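Local coordinates for sulfite reductase [ferredoxin] (Mycobacterium tuberculosis, PDB 1ZJ8), which probably catalyses the six-electron reduction of sulfite to sulfide with electrons from ferredoxin, using a siroheme and a [4Fe-4S] cluster, at residues 371-383 and 394-408. Residues are numbered along the deposited sequence; the frame is centred on the assembly and turned at random.
Sequences AVADLMARAGSDR and ILDIPDALLDDLIAG
Leu375 projects from helix 371-379 into a shallow hollow on helix 399-408, where its CD1 lies against C and its CD2 against CA of Gly408. The return knob is Leu405: with CG anti to the backbone N (chi1 -172°), its CD1 reaches across to Leu375 CB at 3.7 Å. The two helices run nearly antiparallel, their axes approaching to 10.0 Å at 164°. One turn on, the small Ala379 makes a dent that Ile397 CD1 and Leu405 CD1 approach, while Leu401 CD1 and Pro398 CD close over its carbonyl oxygen.

Ile394 wedges under the helix from the strand, its CD1 touching both Val372 CG1 and Met376 SD and its CG2 against Met376 CG, 3.8 Å away. A Schellman motif at Gly380 then turns the chain back to the strand. Ser381 OG, anti to its own N, donates to Leu395 O at 2.9 Å, and Leu395 N bonds Arg383 O. Beyond, the Arg383 chain bends so that Leu395 CD1 sits over one guanidinium face, while NH1 forms a salt bridge with Asp396 OD1 (2.7 Å) at the edge, its hydrogen bonds to both carboxylate oxygens weak and the two planes 40° apart. Glu187 pairs with NH2 of the same arginine.

Both helices pack beside each other on the antiparallel sheet, edged by strand 115-116 of the first ferredoxin-like half domain: Val372 and Met376 reach strand 384-386 and helix 118-131, Leu402 and Ile406 rest on strand 353-357, and a G1 beta bulge opposite Asn353 ends strand 392-397 just before helix 399-411.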
ATOM      1  N   ALA A 371     -15.480   2.458  17.715  1.00 30.90           N
ATOM      2  CA  ALA A 371     -15.680   1.334  18.640  1.00 30.87           C
ATOM      3  C   ALA A 371     -14.352   0.803  19.204  1.00 30.82           C
ATOM      4  O   ALA A 371     -14.260   0.487  20.409  1.00 30.88           O
ATOM      5  CB  ALA A 371     -16.449   0.234  17.949  1.00 30.60           C
ATOM      6  N   VAL A 372     -13.349   0.716  18.327  1.00 30.63           N
ATOM      7  CA  VAL A 372     -12.006   0.254  18.693  1.00 31.14           C
ATOM      8  C   VAL A 372     -11.335   1.248  19.652  1.00 31.40           C
ATOM      9  O   VAL A 372     -10.638   0.851  20.587  1.00 31.30           O
ATOM     10  CB  VAL A 372     -11.080   0.064  17.433  1.00 31.16           C
ATOM     11  CG1 VAL A 372      -9.627  -0.210  17.851  1.00 31.18           C
ATOM     12  CG2 VAL A 372     -11.591  -1.044  16.515  1.00 30.40           C
ATOM     13  N   ALA A 373     -11.552   2.537  19.421  1.00 31.82           N
ATOM     14  CA  ALA A 373     -10.975   3.558  20.294  1.00 32.09           C
ATOM     15  C   ALA A 373     -11.431   3.390  21.738  1.00 32.40           C
ATOM     16  O   ALA A 373     -10.624   3.554  22.657  1.00 32.82           O
ATOM     17  CB  ALA A 373     -11.302   4.950  19.780  1.00 32.10           C
ATOM     18  N   ASP A 374     -12.703   3.038  21.934  1.00 32.65           N
ATOM     19  CA  ASP A 374     -13.260   2.835  23.292  1.00 32.97           C
ATOM     20  C   ASP A 374     -12.768   1.545  23.941  1.00 32.86           C
ATOM     21  O   ASP A 374     -12.563   1.487  25.169  1.00 32.41           O
ATOM     22  CB  ASP A 374     -14.798   2.902  23.264  1.00 33.51           C
ATOM     23  CG  ASP A 374     -15.300   4.267  22.794  1.00 35.12           C
ATOM     24  OD1 ASP A 374     -14.690   5.280  23.209  1.00 35.52           O
ATOM     25  OD2 ASP A 374     -16.258   4.336  21.980  1.00 38.03           O
ATOM     26  N   LEU A 375     -12.573   0.518  23.110  1.00 32.76           N
ATOM     27  CA  LEU A 375     -11.939  -0.720  23.560  1.00 32.82           C
ATOM     28  C   LEU A 375     -10.502  -0.448  24.007  1.00 32.86           C
ATOM     29  O   LEU A 375     -10.055  -0.970  25.036  1.00 32.79           O
ATOM     30  CB  LEU A 375     -11.937  -1.765  22.448  1.00 32.80           C
ATOM     31  CG  LEU A 375     -13.279  -2.418  22.123  1.00 32.99           C
ATOM     32  CD1 LEU A 375     -13.159  -3.285  20.880  1.00 33.82           C
ATOM     33  CD2 LEU A 375     -13.780  -3.236  23.303  1.00 32.84           C
ATOM     34  N   MET A 376      -9.785   0.375  23.250  1.00 32.80           N
ATOM     35  CA  MET A 376      -8.450   0.768  23.648  1.00 33.31           C
ATOM     36  C   MET A 376      -8.440   1.449  25.027  1.00 33.40           C
ATOM     37  O   MET A 376      -7.582   1.157  25.871  1.00 32.95           O
ATOM     38  CB  MET A 376      -7.847   1.678  22.589  1.00 33.44           C
ATOM     39  CG  MET A 376      -7.399   0.922  21.350  1.00 33.91           C
ATOM     40  SD  MET A 376      -6.759   1.962  20.014  1.00 34.51           S
ATOM     41  CE  MET A 376      -5.349   2.717  20.822  1.00 35.05           C
ATOM     42  N   ALA A 377      -9.400   2.343  25.259  1.00 33.91           N
ATOM     43  CA  ALA A 377      -9.492   3.051  26.546  1.00 34.30           C
ATOM     44  C   ALA A 377      -9.777   2.070  27.657  1.00 34.93           C
ATOM     45  O   ALA A 377      -9.101   2.107  28.680  1.00 35.32           O
ATOM     46  CB  ALA A 377     -10.542   4.108  26.529  1.00 34.01           C
ATOM     47  N   ARG A 378     -10.766   1.187  27.469  1.00 35.45           N
ATOM     48  CA  ARG A 378     -11.004   0.091  28.437  1.00 35.77           C
ATOM     49  C   ARG A 378      -9.742  -0.720  28.767  1.00 35.03           C
ATOM     50  O   ARG A 378      -9.614  -1.246  29.845  1.00 35.13           O
ATOM     51  CB  ARG A 378     -12.093  -0.877  27.937  1.00 36.44           C
ATOM     52  CG  ARG A 378     -13.425  -0.740  28.653  1.00 38.21           C
ATOM     53  CD  ARG A 378     -14.455  -1.804  28.249  1.00 39.25           C
ATOM     54  NE  ARG A 378     -15.430  -2.043  29.340  1.00 42.40           N
ATOM     55  CZ  ARG A 378     -15.405  -3.080  30.206  1.00 44.16           C
ATOM     56  NH1 ARG A 378     -14.460  -4.040  30.142  1.00 43.47           N
ATOM     57  NH2 ARG A 378     -16.350  -3.176  31.146  1.00 43.74           N
ATOM     58  N   ALA A 379      -8.823  -0.838  27.825  1.00 34.52           N
ATOM     59  CA  ALA A 379      -7.639  -1.655  28.020  1.00 34.23           C
ATOM     60  C   ALA A 379      -6.418  -0.826  28.437  1.00 33.90           C
ATOM     61  O   ALA A 379      -5.342  -1.378  28.709  1.00 34.01           O
ATOM     62  CB  ALA A 379      -7.338  -2.431  26.733  1.00 34.42           C
ATOM     63  N   GLY A 380      -6.587   0.490  28.510  1.00 33.28           N
ATOM     64  CA  GLY A 380      -5.518   1.367  28.969  1.00 32.94           C
ATOM     65  C   GLY A 380      -4.443   1.626  27.932  1.00 32.58           C
ATOM     66  O   GLY A 380      -3.326   2.009  28.295  1.00 32.30           O
ATOM     67  N   SER A 381      -4.798   1.474  26.647  1.00 32.31           N
ATOM     68  CA  SER A 381      -3.854   1.643  25.530  1.00 32.05           C
ATOM     69  C   SER A 381      -4.100   2.903  24.722  1.00 31.81           C
ATOM     70  O   SER A 381      -5.242   3.222  24.402  1.00 32.06           O
ATOM     71  CB  SER A 381      -3.926   0.440  24.575  1.00 32.33           C
ATOM     72  OG  SER A 381      -3.470   0.769  23.255  1.00 31.50           O
ATOM     73  N   ASP A 382      -3.014   3.585  24.360  1.00 31.82           N
ATOM     74  CA  ASP A 382      -3.061   4.782  23.539  1.00 31.54           C
ATOM     75  C   ASP A 382      -2.237   4.640  22.269  1.00 31.44           C
ATOM     76  O   ASP A 382      -1.930   5.664  21.633  1.00 31.85           O
ATOM     77  CB  ASP A 382      -2.515   5.960  24.348  1.00 32.05           C
ATOM     78  CG  ASP A 382      -2.707   7.319  23.656  1.00 32.96           C
ATOM     79  OD1 ASP A 382      -3.883   7.691  23.376  1.00 36.15           O
ATOM     80  OD2 ASP A 382      -1.676   8.011  23.420  1.00 33.44           O
ATOM     81  N   ARG A 383      -1.867   3.409  21.892  1.00 30.95           N
ATOM     82  CA  ARG A 383      -1.179   3.174  20.604  1.00 31.14           C
ATOM     83  C   ARG A 383      -1.755   2.027  19.779  1.00 31.19           C
ATOM     84  O   ARG A 383      -1.835   0.891  20.252  1.00 31.12           O
ATOM     85  CB  ARG A 383       0.293   2.810  20.785  1.00 31.11           C
ATOM     86  CG  ARG A 383       1.158   3.779  21.536  1.00 30.65           C
ATOM     87  CD  ARG A 383       2.126   2.975  22.392  1.00 31.62           C
ATOM     88  NE  ARG A 383       3.511   2.939  21.923  1.00 31.82           N
ATOM     89  CZ  ARG A 383       4.431   2.071  22.352  1.00 31.25           C
ATOM     90  NH1 ARG A 383       4.128   1.122  23.219  1.00 31.24           N
ATOM     91  NH2 ARG A 383       5.669   2.146  21.891  1.00 33.35           N
ATOM     92  N   ILE A 394      -3.064  -3.299  17.959  1.00 29.81           N
ATOM     93  CA  ILE A 394      -3.114  -2.484  19.183  1.00 30.06           C
ATOM     94  C   ILE A 394      -1.980  -2.862  20.127  1.00 30.04           C
ATOM     95  O   ILE A 394      -1.841  -4.029  20.447  1.00 30.15           O
ATOM     96  CB  ILE A 394      -4.402  -2.765  20.004  1.00 30.54           C
ATOM     97  CG1 ILE A 394      -5.646  -2.939  19.122  1.00 32.19           C
ATOM     98  CG2 ILE A 394      -4.645  -1.656  21.030  1.00 30.51           C
ATOM     99  CD1 ILE A 394      -6.109  -1.682  18.463  1.00 33.79           C
ATOM    100  N   LEU A 395      -1.216  -1.892  20.624  1.00 30.11           N
ATOM    101  CA  LEU A 395      -0.132  -2.185  21.567  1.00 30.14           C
ATOM    102  C   LEU A 395      -0.517  -1.972  23.043  1.00 30.28           C
ATOM    103  O   LEU A 395      -1.577  -1.431  23.353  1.00 30.24           O
ATOM    104  CB  LEU A 395       1.079  -1.320  21.224  1.00 29.92           C
ATOM    105  CG  LEU A 395       1.472  -1.213  19.764  1.00 28.83           C
ATOM    106  CD1 LEU A 395       2.709  -0.375  19.662  1.00 28.69           C
ATOM    107  CD2 LEU A 395       1.716  -2.575  19.191  1.00 29.02           C
ATOM    108  N   ASP A 396       0.375  -2.393  23.941  1.00 30.64           N
ATOM    109  CA  ASP A 396       0.273  -2.117  25.376  1.00 30.81           C
ATOM    110  C   ASP A 396      -0.988  -2.691  26.005  1.00 31.10           C
ATOM    111  O   ASP A 396      -1.632  -2.021  26.811  1.00 31.31           O
ATOM    112  CB  ASP A 396       0.322  -0.618  25.635  1.00 31.05           C
ATOM    113  CG  ASP A 396       1.338   0.105  24.757  1.00 31.97           C
ATOM    114  OD1 ASP A 396       2.170  -0.571  24.113  1.00 31.86           O
ATOM    115  OD2 ASP A 396       1.283   1.357  24.702  1.00 32.30           O
ATOM    116  N   ILE A 397      -1.346  -3.916  25.617  1.00 31.24           N
ATOM    117  CA  ILE A 397      -2.434  -4.660  26.249  1.00 31.48           C
ATOM    118  C   ILE A 397      -1.827  -5.514  27.378  1.00 31.77           C
ATOM    119  O   ILE A 397      -1.071  -6.465  27.103  1.00 31.79           O
ATOM    120  CB  ILE A 397      -3.205  -5.610  25.232  1.00 31.37           C
ATOM    121  CG1 ILE A 397      -3.641  -4.871  23.964  1.00 31.82           C
ATOM    122  CG2 ILE A 397      -4.432  -6.240  25.875  1.00 31.07           C
ATOM    123  CD1 ILE A 397      -4.351  -3.549  24.200  1.00 31.97           C
ATOM    124  N   PRO A 398      -2.143  -5.186  28.645  1.00 31.84           N
ATOM    125  CA  PRO A 398      -1.708  -6.063  29.731  1.00 32.16           C
ATOM    126  C   PRO A 398      -2.475  -7.393  29.775  1.00 32.44           C
ATOM    127  O   PRO A 398      -3.619  -7.468  29.322  1.00 32.57           O
ATOM    128  CB  PRO A 398      -1.964  -5.234  30.993  1.00 32.19           C
ATOM    129  CG  PRO A 398      -3.044  -4.299  30.621  1.00 32.52           C
ATOM    130  CD  PRO A 398      -2.886  -4.016  29.143  1.00 32.20           C
ATOM    131  N   ASP A 399      -1.825  -8.425  30.317  1.00 32.58           N
ATOM    132  CA  ASP A 399      -2.384  -9.774  30.371  1.00 32.64           C
ATOM    133  C   ASP A 399      -3.778  -9.851  30.988  1.00 32.66           C
ATOM    134  O   ASP A 399      -4.644 -10.561  30.479  1.00 33.04           O
ATOM    135  CB  ASP A 399      -1.448 -10.721  31.136  1.00 33.04           C
ATOM    136  CG  ASP A 399      -0.259 -11.161  30.311  1.00 33.58           C
ATOM    137  OD1 ASP A 399      -0.325 -11.047  29.087  1.00 33.97           O
ATOM    138  OD2 ASP A 399       0.745 -11.630  30.883  1.00 35.77           O
ATOM    139  N   ALA A 400      -3.994  -9.142  32.086  1.00 32.56           N
ATOM    140  CA  ALA A 400      -5.294  -9.155  32.758  1.00 32.73           C
ATOM    141  C   ALA A 400      -6.476  -8.790  31.829  1.00 33.01           C
ATOM    142  O   ALA A 400      -7.575  -9.333  31.948  1.00 33.51           O
ATOM    143  CB  ALA A 400      -5.258  -8.201  33.941  1.00 32.68           C
ATOM    144  N   LEU A 401      -6.229  -7.867  30.911  1.00 32.79           N
ATOM    145  CA  LEU A 401      -7.268  -7.248  30.117  1.00 32.45           C
ATOM    146  C   LEU A 401      -7.341  -7.835  28.723  1.00 32.36           C
ATOM    147  O   LEU A 401      -8.198  -7.447  27.918  1.00 32.08           O
ATOM    148  CB  LEU A 401      -6.968  -5.743  30.038  1.00 32.34           C
ATOM    149  CG  LEU A 401      -6.919  -5.048  31.412  1.00 31.99           C
ATOM    150  CD1 LEU A 401      -6.372  -3.641  31.334  1.00 32.04           C
ATOM    151  CD2 LEU A 401      -8.311  -5.056  32.053  1.00 31.51           C
ATOM    152  N   LEU A 402      -6.430  -8.754  28.428  1.00 32.37           N
ATOM    153  CA  LEU A 402      -6.281  -9.268  27.068  1.00 32.75           C
ATOM    154  C   LEU A 402      -7.551  -9.915  26.580  1.00 32.74           C
ATOM    155  O   LEU A 402      -8.098  -9.516  25.570  1.00 32.71           O
ATOM    156  CB  LEU A 402      -5.141 -10.287  26.982  1.00 32.80           C
ATOM    157  CG  LEU A 402      -4.701 -10.802  25.603  1.00 32.52           C
ATOM    158  CD1 LEU A 402      -4.338  -9.650  24.694  1.00 32.50           C
ATOM    159  CD2 LEU A 402      -3.496 -11.720  25.740  1.00 32.92           C
ATOM    160  N   ASP A 403      -8.026 -10.910  27.310  1.00 33.30           N
ATOM    161  CA  ASP A 403      -9.206 -11.659  26.883  1.00 33.94           C
ATOM    162  C   ASP A 403     -10.391 -10.791  26.550  1.00 34.27           C
ATOM    163  O   ASP A 403     -11.018 -11.015  25.512  1.00 34.36           O
ATOM    164  CB  ASP A 403      -9.646 -12.667  27.939  1.00 34.33           C
ATOM    165  CG  ASP A 403      -8.789 -13.909  27.948  1.00 36.16           C
ATOM    166  OD1 ASP A 403      -8.455 -14.430  26.852  1.00 36.18           O
ATOM    167  OD2 ASP A 403      -8.439 -14.356  29.064  1.00 40.58           O
ATOM    168  N   ASP A 404     -10.711  -9.829  27.429  1.00 34.52           N
ATOM    169  CA  ASP A 404     -11.843  -8.913  27.195  1.00 34.66           C
ATOM    170  C   ASP A 404     -11.691  -8.123  25.905  1.00 34.35           C
ATOM    171  O   ASP A 404     -12.623  -8.095  25.104  1.00 34.55           O
ATOM    172  CB  ASP A 404     -12.082  -7.990  28.386  1.00 35.11           C
ATOM    173  CG  ASP A 404     -12.700  -8.730  29.576  1.00 36.86           C
ATOM    174  OD1 ASP A 404     -13.298  -9.821  29.393  1.00 39.75           O
ATOM    175  OD2 ASP A 404     -12.578  -8.223  30.705  1.00 38.78           O
ATOM    176  N   LEU A 405     -10.519  -7.529  25.677  1.00 33.97           N
ATOM    177  CA  LEU A 405     -10.232  -6.872  24.395  1.00 33.84           C
ATOM    178  C   LEU A 405     -10.500  -7.797  23.182  1.00 33.85           C
ATOM    179  O   LEU A 405     -11.253  -7.461  22.278  1.00 33.77           O
ATOM    180  CB  LEU A 405      -8.783  -6.402  24.347  1.00 33.64           C
ATOM    181  CG  LEU A 405      -8.457  -5.532  23.136  1.00 34.02           C
ATOM    182  CD1 LEU A 405      -9.275  -4.259  23.230  1.00 34.95           C
ATOM    183  CD2 LEU A 405      -6.997  -5.183  23.057  1.00 34.23           C
ATOM    184  N   ILE A 406      -9.876  -8.971  23.166  1.00 33.79           N
ATOM    185  CA  ILE A 406     -10.065  -9.919  22.059  1.00 33.83           C
ATOM    186  C   ILE A 406     -11.573 -10.114  21.759  1.00 33.81           C
ATOM    187  O   ILE A 406     -11.991 -10.099  20.596  1.00 34.11           O
ATOM    188  CB  ILE A 406      -9.430 -11.337  22.352  1.00 34.01           C
ATOM    189  CG1 ILE A 406      -7.943 -11.243  22.763  1.00 34.00           C
ATOM    190  CG2 ILE A 406      -9.626 -12.294  21.163  1.00 33.02           C
ATOM    191  CD1 ILE A 406      -7.000 -10.840  21.679  1.00 34.38           C
ATOM    192  N   ALA A 407     -12.379 -10.300  22.803  1.00 33.55           N
ATOM    193  CA  ALA A 407     -13.798 -10.585  22.622  1.00 33.65           C
ATOM    194  C   ALA A 407     -14.516  -9.375  22.007  1.00 33.69           C
ATOM    195  O   ALA A 407     -15.235  -9.497  21.007  1.00 33.82           O
ATOM    196  CB  ALA A 407     -14.446 -10.994  23.933  1.00 33.25           C
ATOM    197  N   GLY A 408     -14.295  -8.205  22.584  1.00 33.59           N
ATOM    198  CA  GLY A 408     -14.803  -6.974  21.997  1.00 33.94           C
ATOM    199  C   GLY A 408     -14.480  -6.820  20.521  1.00 34.36           C
ATOM    200  O   GLY A 408     -15.344  -6.412  19.735  1.00 34.78           O
TER